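Long-range contacts in Cap5O (Staphylococcus aureus, PDB 3OJO), which probably oxidises UDP-N-acetyl-mannosamine with NAD as hydride acceptor, a step in making the capsular polysaccharide: residues 86-94 and 107-115; 129-137 and 208-216. All coordinates share one frame; numbering follows the deposited sequence.

Interaction 1: 86-94 and 107-115; sequences VFIIAVPTP and LVMRALDSI. With NAD (nicotinamide-adenine-dinucleotide), chain J.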
loop_
_atom_site.group_PDB
_atom_site.type_symbol
_atom_site.label_atom_id
_atom_site.label_comp_id
_atom_site.label_asym_id
_atom_site.label_seq_id
_atom_site.Cartn_x
_atom_site.Cartn_y
_atom_site.Cartn_z
ATOM N N VAL B 86 6.587 38.609 -7.126
ATOM C CA VAL B 86 6.225 37.214 -6.894
ATOM C C VAL B 86 4.715 37.115 -6.804
ATOM O O VAL B 86 4.072 37.962 -6.181
ATOM C CB VAL B 86 6.885 36.639 -5.605
ATOM C CG1 VAL B 86 6.692 35.124 -5.502
ATOM C CG2 VAL B 86 8.360 36.998 -5.502
ATOM N N PHE B 87 4.157 36.055 -7.404
ATOM C CA PHE B 87 2.741 35.730 -7.321
ATOM C C PHE B 87 2.609 34.299 -6.819
ATOM O O PHE B 87 3.243 33.400 -7.352
ATOM C CB PHE B 87 2.047 35.863 -8.667
ATOM C CG PHE B 87 2.020 37.243 -9.266
ATOM C CD1 PHE B 87 0.942 38.094 -9.045
ATOM C CD2 PHE B 87 3.045 37.675 -10.105
ATOM C CE1 PHE B 87 0.895 39.357 -9.644
ATOM C CE2 PHE B 87 3.009 38.948 -10.688
ATOM C CZ PHE B 87 1.929 39.776 -10.463
ATOM N N ILE B 88 1.819 34.103 -5.764
ATOM C CA ILE B 88 1.558 32.789 -5.197
ATOM C C ILE B 88 0.070 32.456 -5.368
ATOM O O ILE B 88 -0.775 33.155 -4.806
ATOM C CB ILE B 88 2.027 32.644 -3.715
ATOM C CG1 ILE B 88 3.546 32.871 -3.579
ATOM C CG2 ILE B 88 1.614 31.265 -3.172
ATOM C CD1 ILE B 88 4.102 32.873 -2.215
ATOM N N ILE B 89 -0.240 31.380 -6.121
ATOM C CA ILE B 89 -1.614 30.906 -6.284
ATOM C C ILE B 89 -1.858 29.854 -5.192
ATOM O O ILE B 89 -1.177 28.818 -5.158
ATOM C CB ILE B 89 -1.888 30.396 -7.717
ATOM C CG1 ILE B 89 -1.759 31.559 -8.731
ATOM C CG2 ILE B 89 -3.258 29.699 -7.822
ATOM C CD1 ILE B 89 -1.244 31.170 -10.085
ATOM N N ALA B 90 -2.809 30.153 -4.297
ATOM C CA ALA B 90 -3.216 29.317 -3.162
ATOM C C ALA B 90 -4.753 29.211 -3.117
ATOM O O ALA B 90 -5.352 29.247 -2.039
ATOM C CB ALA B 90 -2.694 29.915 -1.868
ATOM N N VAL B 91 -5.382 29.082 -4.302
ATOM C CA VAL B 91 -6.831 28.941 -4.472
ATOM C C VAL B 91 -7.219 27.445 -4.273
ATOM O O VAL B 91 -6.315 26.599 -4.259
ATOM C CB VAL B 91 -7.326 29.521 -5.834
ATOM C CG1 VAL B 91 -6.937 30.989 -5.993
ATOM C CG2 VAL B 91 -6.810 28.695 -7.005
ATOM N N PRO B 92 -8.512 27.065 -4.124
ATOM C CA PRO B 92 -8.812 25.636 -3.948
ATOM C C PRO B 92 -8.797 24.824 -5.243
ATOM O O PRO B 92 -8.918 25.362 -6.348
ATOM C CB PRO B 92 -10.203 25.630 -3.291
ATOM C CG PRO B 92 -10.657 27.069 -3.266
ATOM C CD PRO B 92 -9.743 27.875 -4.109
ATOM N N THR B 93 -8.609 23.519 -5.098
ATOM C CA THR B 93 -8.634 22.575 -6.220
ATOM C C THR B 93 -9.731 21.588 -5.889
ATOM O O THR B 93 -9.467 20.570 -5.254
ATOM C CB THR B 93 -7.273 21.961 -6.521
ATOM O OG1 THR B 93 -6.850 21.273 -5.369
ATOM C CG2 THR B 93 -6.259 22.994 -6.904
ATOM N N PRO B 94 -11.000 21.945 -6.211
ATOM C CA PRO B 94 -12.124 21.063 -5.856
ATOM C C PRO B 94 -12.061 19.686 -6.514
ATOM O O PRO B 94 -11.259 19.452 -7.430
ATOM C CB PRO B 94 -13.356 21.867 -6.304
ATOM C CG PRO B 94 -12.868 23.262 -6.523
ATOM C CD PRO B 94 -11.471 23.124 -6.971
ATOM N N LEU B 107 -9.930 26.698 -10.844
ATOM C CA LEU B 107 -9.746 27.909 -10.030
ATOM C C LEU B 107 -8.318 28.424 -10.121
ATOM O O LEU B 107 -8.094 29.632 -10.057
ATOM C CB LEU B 107 -10.217 27.756 -8.574
ATOM C CG LEU B 107 -11.578 27.064 -8.322
ATOM C CD1 LEU B 107 -11.956 27.157 -6.878
ATOM C CD2 LEU B 107 -12.686 27.698 -9.097
ATOM N N VAL B 108 -7.362 27.501 -10.325
ATOM C CA VAL B 108 -5.938 27.791 -10.527
ATOM C C VAL B 108 -5.736 28.504 -11.887
ATOM O O VAL B 108 -4.925 29.409 -11.995
ATOM C CB VAL B 108 -5.094 26.496 -10.439
ATOM C CG1 VAL B 108 -3.610 26.800 -10.589
ATOM C CG2 VAL B 108 -5.360 25.758 -9.144
ATOM N N MET B 109 -6.458 28.072 -12.912
ATOM C CA MET B 109 -6.376 28.654 -14.238
ATOM C C MET B 109 -7.093 30.012 -14.283
ATOM O O MET B 109 -6.559 30.964 -14.851
ATOM C CB MET B 109 -6.834 27.661 -15.309
ATOM C CG MET B 109 -5.929 26.425 -15.425
ATOM S SD MET B 109 -4.166 26.799 -15.610
ATOM C CE MET B 109 -3.518 25.684 -14.579
ATOM N N ARG B 110 -8.237 30.132 -13.579
ATOM C CA ARG B 110 -8.958 31.402 -13.430
ATOM C C ARG B 110 -8.053 32.392 -12.700
ATOM O O ARG B 110 -7.927 33.527 -13.147
ATOM C CB ARG B 110 -10.247 31.191 -12.627
ATOM C CG ARG B 110 -11.510 31.431 -13.410
ATOM C CD ARG B 110 -12.739 30.949 -12.657
ATOM N NE ARG B 110 -13.096 29.572 -13.012
ATOM C CZ ARG B 110 -13.985 28.832 -12.354
ATOM N NH1 ARG B 110 -14.603 29.317 -11.286
ATOM N NH2 ARG B 110 -14.250 27.595 -12.753
ATOM N N ALA B 111 -7.390 31.934 -11.599
ATOM C CA ALA B 111 -6.440 32.711 -10.814
ATOM C C ALA B 111 -5.211 33.081 -11.641
ATOM O O ALA B 111 -4.653 34.161 -11.439
ATOM C CB ALA B 111 -6.017 31.942 -9.575
ATOM N N LEU B 112 -4.777 32.183 -12.565
ATOM C CA LEU B 112 -3.655 32.471 -13.455
ATOM C C LEU B 112 -4.028 33.618 -14.405
ATOM O O LEU B 112 -3.229 34.542 -14.562
ATOM C CB LEU B 112 -3.150 31.227 -14.212
ATOM C CG LEU B 112 -1.854 31.406 -15.069
ATOM C CD1 LEU B 112 -0.645 31.845 -14.229
ATOM C CD2 LEU B 112 -1.535 30.148 -15.869
ATOM N N ASP B 113 -5.271 33.611 -14.941
ATOM C CA ASP B 113 -5.773 34.661 -15.841
ATOM C C ASP B 113 -5.902 36.049 -15.198
ATOM O O ASP B 113 -5.813 37.049 -15.916
ATOM C CB ASP B 113 -7.087 34.261 -16.518
ATOM C CG ASP B 113 -6.981 33.159 -17.538
ATOM O OD1 ASP B 113 -7.954 32.387 -17.679
ATOM O OD2 ASP B 113 -5.924 33.061 -18.203
ATOM N N SER B 114 -6.107 36.115 -13.864
ATOM C CA SER B 114 -6.224 37.372 -13.096
ATOM C C SER B 114 -4.865 38.076 -12.953
ATOM O O SER B 114 -4.796 39.300 -12.846
ATOM C CB SER B 114 -6.812 37.097 -11.712
ATOM O OG SER B 114 -5.845 36.671 -10.762
ATOM N N ILE B 115 -3.796 37.273 -12.955
ATOM C CA ILE B 115 -2.394 37.630 -12.785
ATOM C C ILE B 115 -1.731 38.109 -14.094
ATOM O O ILE B 115 -0.908 39.021 -14.060
ATOM C CB ILE B 115 -1.734 36.371 -12.149
ATOM C CG1 ILE B 115 -1.665 36.504 -10.629
ATOM C CG2 ILE B 115 -0.421 35.867 -12.805
ATOM C CD1 ILE B 115 -1.255 35.217 -9.915
HETATM P PA NAD J . -9.800 27.562 1.146
HETATM O O1A NAD J . -11.131 27.261 0.579
HETATM O O2A NAD J . -9.839 27.652 2.621
HETATM O O5B NAD J . -9.282 28.953 0.527
HETATM C C5B NAD J . -9.409 29.252 -0.837
HETATM C C4B NAD J . -9.655 30.738 -0.953
HETATM O O4B NAD J . -9.325 31.165 -2.257
HETATM C C3B NAD J . -11.113 31.130 -0.680
HETATM O O3B NAD J . -11.142 32.251 0.197
HETATM C C2B NAD J . -11.600 31.580 -2.051
HETATM O O2B NAD J . -12.599 32.578 -1.999
HETATM C C1B NAD J . -10.321 32.074 -2.706
HETATM N N9A NAD J . -10.426 32.036 -4.172
HETATM C C8A NAD J . -11.034 31.051 -4.920
HETATM N N7A NAD J . -10.825 31.310 -6.230
HETATM C C5A NAD J . -10.099 32.452 -6.319
HETATM C C6A NAD J . -9.630 33.173 -7.418
HETATM N N6A NAD J . -9.896 32.714 -8.646
HETATM N N1A NAD J . -8.894 34.336 -7.207
HETATM C C2A NAD J . -8.617 34.770 -5.920
HETATM N N3A NAD J . -9.087 34.054 -4.837
HETATM C C4A NAD J . -9.817 32.914 -5.032
HETATM O O3 NAD J . -8.752 26.447 0.616
HETATM P PN NAD J . -7.363 26.109 1.346
HETATM O O1N NAD J . -7.656 25.157 2.448
HETATM O O2N NAD J . -6.623 27.367 1.616
HETATM O O5D NAD J . -6.588 25.271 0.245
HETATM C C5D NAD J . -6.552 25.675 -1.100
HETATM C C4D NAD J . -5.948 24.533 -1.909
HETATM O O4D NAD J . -4.631 24.255 -1.459
HETATM C C3D NAD J . -6.661 23.193 -1.729
HETATM O O3D NAD J . -7.902 23.045 -2.394
HETATM C C2D NAD J . -5.597 22.266 -2.261
HETATM O O2D NAD J . -5.455 22.490 -3.640
HETATM C C1D NAD J . -4.354 22.872 -1.629
HETATM N N1N NAD J . -4.115 22.151 -0.358
HETATM C C2N NAD J . -4.576 22.620 0.852
HETATM C C3N NAD J . -4.349 21.876 2.020
HETATM C C7N NAD J . -4.437 22.536 3.368
HETATM O O7N NAD J . -3.399 22.280 4.295
HETATM N N7N NAD J . -5.487 23.312 3.668
HETATM C C4N NAD J . -3.687 20.643 1.942
HETATM C C5N NAD J . -3.256 20.153 0.710
HETATM C C6N NAD J . -3.497 20.920 -0.432
HETATM O O HOH W 1 -8.627 24.777 -9.053
#

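Interaction 2: 129-137 and 208-216; sequences STIAPKTMD and ARTAEMSKL. With NAD (nicotinamide-adenine-dinucleotide), chain J.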
loop_
_atom_site.group_PDB
_atom_site.type_symbol
_atom_site.label_atom_id
_atom_site.label_comp_id
_atom_site.label_asym_id
_atom_site.label_seq_id
_atom_site.Cartn_x
_atom_site.Cartn_y
_atom_site.Cartn_z
ATOM N N SER B 129 -1.253 25.428 -4.587
ATOM C CA SER B 129 -2.444 24.588 -4.685
ATOM C C SER B 129 -2.090 23.202 -5.224
ATOM O O SER B 129 -1.109 23.049 -5.959
ATOM C CB SER B 129 -3.443 25.239 -5.645
ATOM O OG SER B 129 -3.747 26.564 -5.253
ATOM N N THR B 130 -2.916 22.209 -4.907
ATOM C CA THR B 130 -2.699 20.852 -5.395
ATOM C C THR B 130 -2.973 20.808 -6.868
ATOM O O THR B 130 -4.041 21.244 -7.302
ATOM C CB THR B 130 -3.524 19.849 -4.593
ATOM O OG1 THR B 130 -3.068 19.936 -3.239
ATOM C CG2 THR B 130 -3.366 18.417 -5.111
ATOM N N ILE B 131 -2.001 20.338 -7.656
ATOM C CA ILE B 131 -2.180 20.267 -9.102
ATOM C C ILE B 131 -1.861 18.901 -9.662
ATOM O O ILE B 131 -0.952 18.226 -9.159
ATOM C CB ILE B 131 -1.477 21.425 -9.848
ATOM C CG1 ILE B 131 0.039 21.404 -9.629
ATOM C CG2 ILE B 131 -2.130 22.786 -9.523
ATOM C CD1 ILE B 131 0.769 22.506 -10.263
ATOM N N ALA B 132 -2.595 18.503 -10.721
ATOM C CA ALA B 132 -2.388 17.227 -11.409
ATOM C C ALA B 132 -1.026 17.243 -12.081
ATOM O O ALA B 132 -0.561 18.319 -12.463
ATOM C CB ALA B 132 -3.485 16.990 -12.434
ATOM N N PRO B 133 -0.336 16.090 -12.222
ATOM C CA PRO B 133 0.985 16.115 -12.870
ATOM C C PRO B 133 0.899 16.644 -14.291
ATOM O O PRO B 133 -0.094 16.412 -14.990
ATOM C CB PRO B 133 1.449 14.661 -12.797
ATOM C CG PRO B 133 0.640 14.064 -11.708
ATOM C CD PRO B 133 -0.704 14.710 -11.843
ATOM N N LYS B 134 1.909 17.436 -14.663
ATOM C CA LYS B 134 2.060 18.100 -15.961
ATOM C C LYS B 134 1.260 19.395 -16.154
ATOM O O LYS B 134 1.214 19.913 -17.262
ATOM C CB LYS B 134 2.020 17.115 -17.151
ATOM C CG LYS B 134 3.188 16.129 -17.084
ATOM C CD LYS B 134 3.614 15.682 -18.415
ATOM C CE LYS B 134 4.509 16.579 -19.226
ATOM N NZ LYS B 134 5.044 15.758 -20.344
ATOM N N THR B 135 0.695 19.956 -15.056
ATOM C CA THR B 135 -0.052 21.223 -15.054
ATOM C C THR B 135 0.897 22.388 -15.330
ATOM O O THR B 135 0.584 23.267 -16.135
ATOM C CB THR B 135 -0.790 21.411 -13.720
ATOM O OG1 THR B 135 -1.794 20.408 -13.614
ATOM C CG2 THR B 135 -1.421 22.800 -13.562
ATOM N N MET B 136 2.047 22.401 -14.654
ATOM C CA MET B 136 3.027 23.465 -14.818
ATOM C C MET B 136 3.567 23.513 -16.246
ATOM O O MET B 136 3.525 24.561 -16.879
ATOM C CB MET B 136 4.163 23.326 -13.793
ATOM C CG MET B 136 3.733 23.552 -12.360
ATOM S SD MET B 136 2.805 25.073 -12.059
ATOM C CE MET B 136 4.070 26.288 -12.238
ATOM N N ASP B 137 3.963 22.351 -16.769
ATOM C CA ASP B 137 4.523 22.159 -18.097
ATOM C C ASP B 137 3.517 22.250 -19.252
ATOM O O ASP B 137 3.829 22.883 -20.263
ATOM C CB ASP B 137 5.300 20.824 -18.155
ATOM C CG ASP B 137 6.583 20.833 -17.336
ATOM O OD1 ASP B 137 6.575 20.283 -16.195
ATOM O OD2 ASP B 137 7.587 21.408 -17.817
ATOM N N ALA B 208 9.168 20.582 -11.625
ATOM C CA ALA B 208 7.737 20.741 -11.405
ATOM C C ALA B 208 6.937 19.432 -11.510
ATOM O O ALA B 208 6.146 19.153 -10.610
ATOM C CB ALA B 208 7.175 21.808 -12.330
ATOM N N ARG B 209 7.186 18.613 -12.543
ATOM C CA ARG B 209 6.503 17.331 -12.738
ATOM C C ARG B 209 6.739 16.326 -11.589
ATOM O O ARG B 209 5.814 15.607 -11.234
ATOM C CB ARG B 209 6.805 16.725 -14.131
ATOM C CG ARG B 209 8.253 16.209 -14.337
ATOM C CD ARG B 209 8.496 15.790 -15.773
ATOM N NE ARG B 209 8.587 16.944 -16.678
ATOM C CZ ARG B 209 8.422 16.890 -17.999
ATOM N NH1 ARG B 209 8.179 15.736 -18.598
ATOM N NH2 ARG B 209 8.496 17.990 -18.726
ATOM N N THR B 210 7.954 16.305 -11.004
ATOM C CA THR B 210 8.316 15.435 -9.889
ATOM C C THR B 210 7.609 15.882 -8.617
ATOM O O THR B 210 7.130 15.032 -7.871
ATOM C CB THR B 210 9.844 15.309 -9.755
ATOM O OG1 THR B 210 10.357 14.754 -10.967
ATOM C CG2 THR B 210 10.275 14.413 -8.573
ATOM N N ALA B 211 7.522 17.207 -8.399
ATOM C CA ALA B 211 6.846 17.815 -7.259
ATOM C C ALA B 211 5.333 17.501 -7.303
ATOM O O ALA B 211 4.720 17.223 -6.259
ATOM C CB ALA B 211 7.062 19.337 -7.277
ATOM N N GLU B 212 4.733 17.614 -8.503
ATOM C CA GLU B 212 3.318 17.333 -8.707
ATOM C C GLU B 212 3.021 15.838 -8.415
ATOM O O GLU B 212 2.196 15.547 -7.566
ATOM C CB GLU B 212 2.876 17.709 -10.131
ATOM C CG GLU B 212 3.035 19.178 -10.488
ATOM C CD GLU B 212 2.933 19.518 -11.965
ATOM O OE1 GLU B 212 3.368 18.705 -12.811
ATOM O OE2 GLU B 212 2.452 20.629 -12.277
ATOM N N MET B 213 3.703 14.926 -9.117
ATOM C CA MET B 213 3.560 13.480 -9.057
ATOM C C MET B 213 3.746 12.906 -7.654
ATOM O O MET B 213 2.958 12.058 -7.220
ATOM C CB MET B 213 4.510 12.813 -10.073
ATOM C CG MET B 213 4.115 11.380 -10.471
ATOM S SD MET B 213 2.323 11.086 -10.638
ATOM C CE MET B 213 2.120 10.929 -12.433
ATOM N N SER B 214 4.766 13.393 -6.953
ATOM C CA SER B 214 5.137 12.998 -5.606
ATOM C C SER B 214 4.012 13.230 -4.600
ATOM O O SER B 214 3.741 12.371 -3.753
ATOM C CB SER B 214 6.414 13.738 -5.187
ATOM O OG SER B 214 6.499 13.950 -3.782
ATOM N N LYS B 215 3.403 14.400 -4.649
ATOM C CA LYS B 215 2.374 14.756 -3.680
ATOM C C LYS B 215 1.090 13.983 -3.869
ATOM O O LYS B 215 0.400 13.644 -2.911
ATOM C CB LYS B 215 2.170 16.283 -3.638
ATOM C CG LYS B 215 3.233 16.950 -2.782
ATOM C CD LYS B 215 3.121 16.596 -1.282
ATOM C CE LYS B 215 4.437 16.740 -0.555
ATOM N NZ LYS B 215 4.398 17.850 0.436
ATOM N N LEU B 216 0.830 13.647 -5.106
ATOM C CA LEU B 216 -0.319 12.888 -5.504
ATOM C C LEU B 216 -0.136 11.398 -5.254
ATOM O O LEU B 216 -1.127 10.728 -4.935
ATOM C CB LEU B 216 -0.714 13.246 -6.943
ATOM C CG LEU B 216 -1.224 14.710 -7.140
ATOM C CD1 LEU B 216 -1.951 14.870 -8.462
ATOM C CD2 LEU B 216 -2.164 15.152 -6.004
HETATM P PA NAD J . -9.800 27.562 1.146
HETATM O O1A NAD J . -11.131 27.261 0.579
HETATM O O2A NAD J . -9.839 27.652 2.621
HETATM O O5B NAD J . -9.282 28.953 0.527
HETATM C C5B NAD J . -9.409 29.252 -0.837
HETATM C C4B NAD J . -9.655 30.738 -0.953
HETATM O O4B NAD J . -9.325 31.165 -2.257
HETATM C C3B NAD J . -11.113 31.130 -0.680
HETATM O O3B NAD J . -11.142 32.251 0.197
HETATM C C2B NAD J . -11.600 31.580 -2.051
HETATM O O2B NAD J . -12.599 32.578 -1.999
HETATM C C1B NAD J . -10.321 32.074 -2.706
HETATM N N9A NAD J . -10.426 32.036 -4.172
HETATM C C8A NAD J . -11.034 31.051 -4.920
HETATM N N7A NAD J . -10.825 31.310 -6.230
HETATM C C5A NAD J . -10.099 32.452 -6.319
HETATM C C6A NAD J . -9.630 33.173 -7.418
HETATM N N6A NAD J . -9.896 32.714 -8.646
HETATM N N1A NAD J . -8.894 34.336 -7.207
HETATM C C2A NAD J . -8.617 34.770 -5.920
HETATM N N3A NAD J . -9.087 34.054 -4.837
HETATM C C4A NAD J . -9.817 32.914 -5.032
HETATM O O3 NAD J . -8.752 26.447 0.616
HETATM P PN NAD J . -7.363 26.109 1.346
HETATM O O1N NAD J . -7.656 25.157 2.448
HETATM O O2N NAD J . -6.623 27.367 1.616
HETATM O O5D NAD J . -6.588 25.271 0.245
HETATM C C5D NAD J . -6.552 25.675 -1.100
HETATM C C4D NAD J . -5.948 24.533 -1.909
HETATM O O4D NAD J . -4.631 24.255 -1.459
HETATM C C3D NAD J . -6.661 23.193 -1.729
HETATM O O3D NAD J . -7.902 23.045 -2.394
HETATM C C2D NAD J . -5.597 22.266 -2.261
HETATM O O2D NAD J . -5.455 22.490 -3.640
HETATM C C1D NAD J . -4.354 22.872 -1.629
HETATM N N1N NAD J . -4.115 22.151 -0.358
HETATM C C2N NAD J . -4.576 22.620 0.852
HETATM C C3N NAD J . -4.349 21.876 2.020
HETATM C C7N NAD J . -4.437 22.536 3.368
HETATM O O7N NAD J . -3.399 22.280 4.295
HETATM N N7N NAD J . -5.487 23.312 3.668
HETATM C C4N NAD J . -3.687 20.643 1.942
HETATM C C5N NAD J . -3.256 20.153 0.710
HETATM C C6N NAD J . -3.497 20.920 -0.432
#

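Interaction 1: 86-94 and 107-115
With chi1 at -57°, Val-91 sets its two methyls to different tasks: CG1, anti to the carbonyl carbon, lies against one face of the adenine of NAD, over C5A and C4A, and against Ala-111 CB, while CG2, wedged between the backbone N and the carbonyl carbon, presses on the start of the helical segment, 3.4 Å from Leu-107 O. Val-108, its CG1 anti to the backbone N, divides likewise: CG1 meets Ile-89 CG2, and CG2 touches both Val-91 CG2 and Thr-93 CG2, 3.7 Å from the latter. Back along the chain, in the strand, Ile-89 rests CG2 on Ala-111 CB and turns CG1 to the end of Ile-115. Phe-87 and Ile-115 run alongside each other with their ends pointing opposite ways; Ile-115 CG1 comes obliquely to the ring, 3.4 Å from Phe-87 CD1. Where the strand has given way to loop, the Leu-107 side chain packs on two prolines, its CD1 touching Pro-92 CD and also reaching Pro-94 CG. The polar link is a water that donates to Pro-92 O at 2.8 Å and accepts from Val-108 N at 3.3 Å. The loop grips the nicotinamide-side ribose twice: Thr-93 N donates to NAD O3D at 2.8 Å, nearly straight at 161°, and Thr-93 OG1 shares a hydrogen bond with NAD O2D at 2.5 Å. Strand and helix axes approach to 9.6 Å and run almost antiparallel, at 158°. The side chains make the interface largely apolar; strand 124-127 beside strand 86-89 and helix 135-145 over Leu-112 help to bury it. This is the first half of a right-handed beta-alpha-beta crossover in a Rossmann fold, with the dinucleotide lying across the C-terminal end of the parallel strands.

Interaction 2: 129-137 and 208-216
A helix N-terminus held by a glutamate from a distant helix joins the NAD-binding domain to the start of the long helix 208-238, in the region assigned to the central domain. With CG anti to the carbonyl carbon (chi1 -61°) and the chain extended beyond it, Glu-212 stretches into the turn ahead of helix 135-145 and spreads its carboxylate over two backbone amides. Lys-134 N, at the N-cap position, donates to Glu-212 OE1 at 2.7 Å, arriving from above the carboxylate plane (48° out of it). Met-136 N meets the syn lone pair of Glu-212 OE2 at 3.0 Å, and this bond is straighter, 161° at the hydrogen. With both oxygens engaged, the carboxylate can hardly rotate, and the positive end of the helix dipole probably favours its charged form. Ile-131 CD1 covers the same group, 3.2 Å from Glu-212 OE2. In the type II turn Ala-132 to Thr-135, Thr-135 OG1 donates to Ala-132 O at 2.7 Å, adding to a weak backbone bond from Thr-135 N. The next residue of the long helix, Met-213, crosses Pro-133 at about a right angle, CE 3.5 Å from Pro-133 CG, while one turn on from Glu-212 Leu-216 CD1 lies against Pro-133 CD and its CD2 against Thr-130 CG2. Toward the other end, Ala-208 CB packs on Met-136 CB. Lys-134 runs beside Arg-209 with CE over one guanidinium face; their charged ends are satisfied by backbone oxygens of the second subunit, Leu-239 O for Lys-134 and Asn-240 O for Arg-209. Asp-137 adds only a long salt bridge, OD2 to Arg-209 NH2 at 3.7 Å. Thr-130 N binds NAD O2D at 2.9 Å. Here a loop leaving a Rossmann strand meets the interdomain helix, with the dimer interface close by.

Overall arrangement
Interaction 1 closes before interaction 2 opens along the chain, and their centres lie 15 Å apart. They meet where two neighbouring parallel strands, 86-89 and 124-127, end: Ser-129 OG reaches back to Val-91 O, 2.8 Å away, in a probable hydrogen bond that ties the two loops together. Both loops converge on one ribose hydroxyl of NAD, O2D, through Thr-93 and Thr-130; the side chains of Thr-93 and Thr-130 are about 4 Å apart. Interaction 1 also lines the adenine pocket, whereas interaction 2 runs from the nicotinamide side toward the central-domain helix and the second subunit, so segment 129-137 alone reaches from the cofactor (Thr-130) to the second subunit (Lys-134).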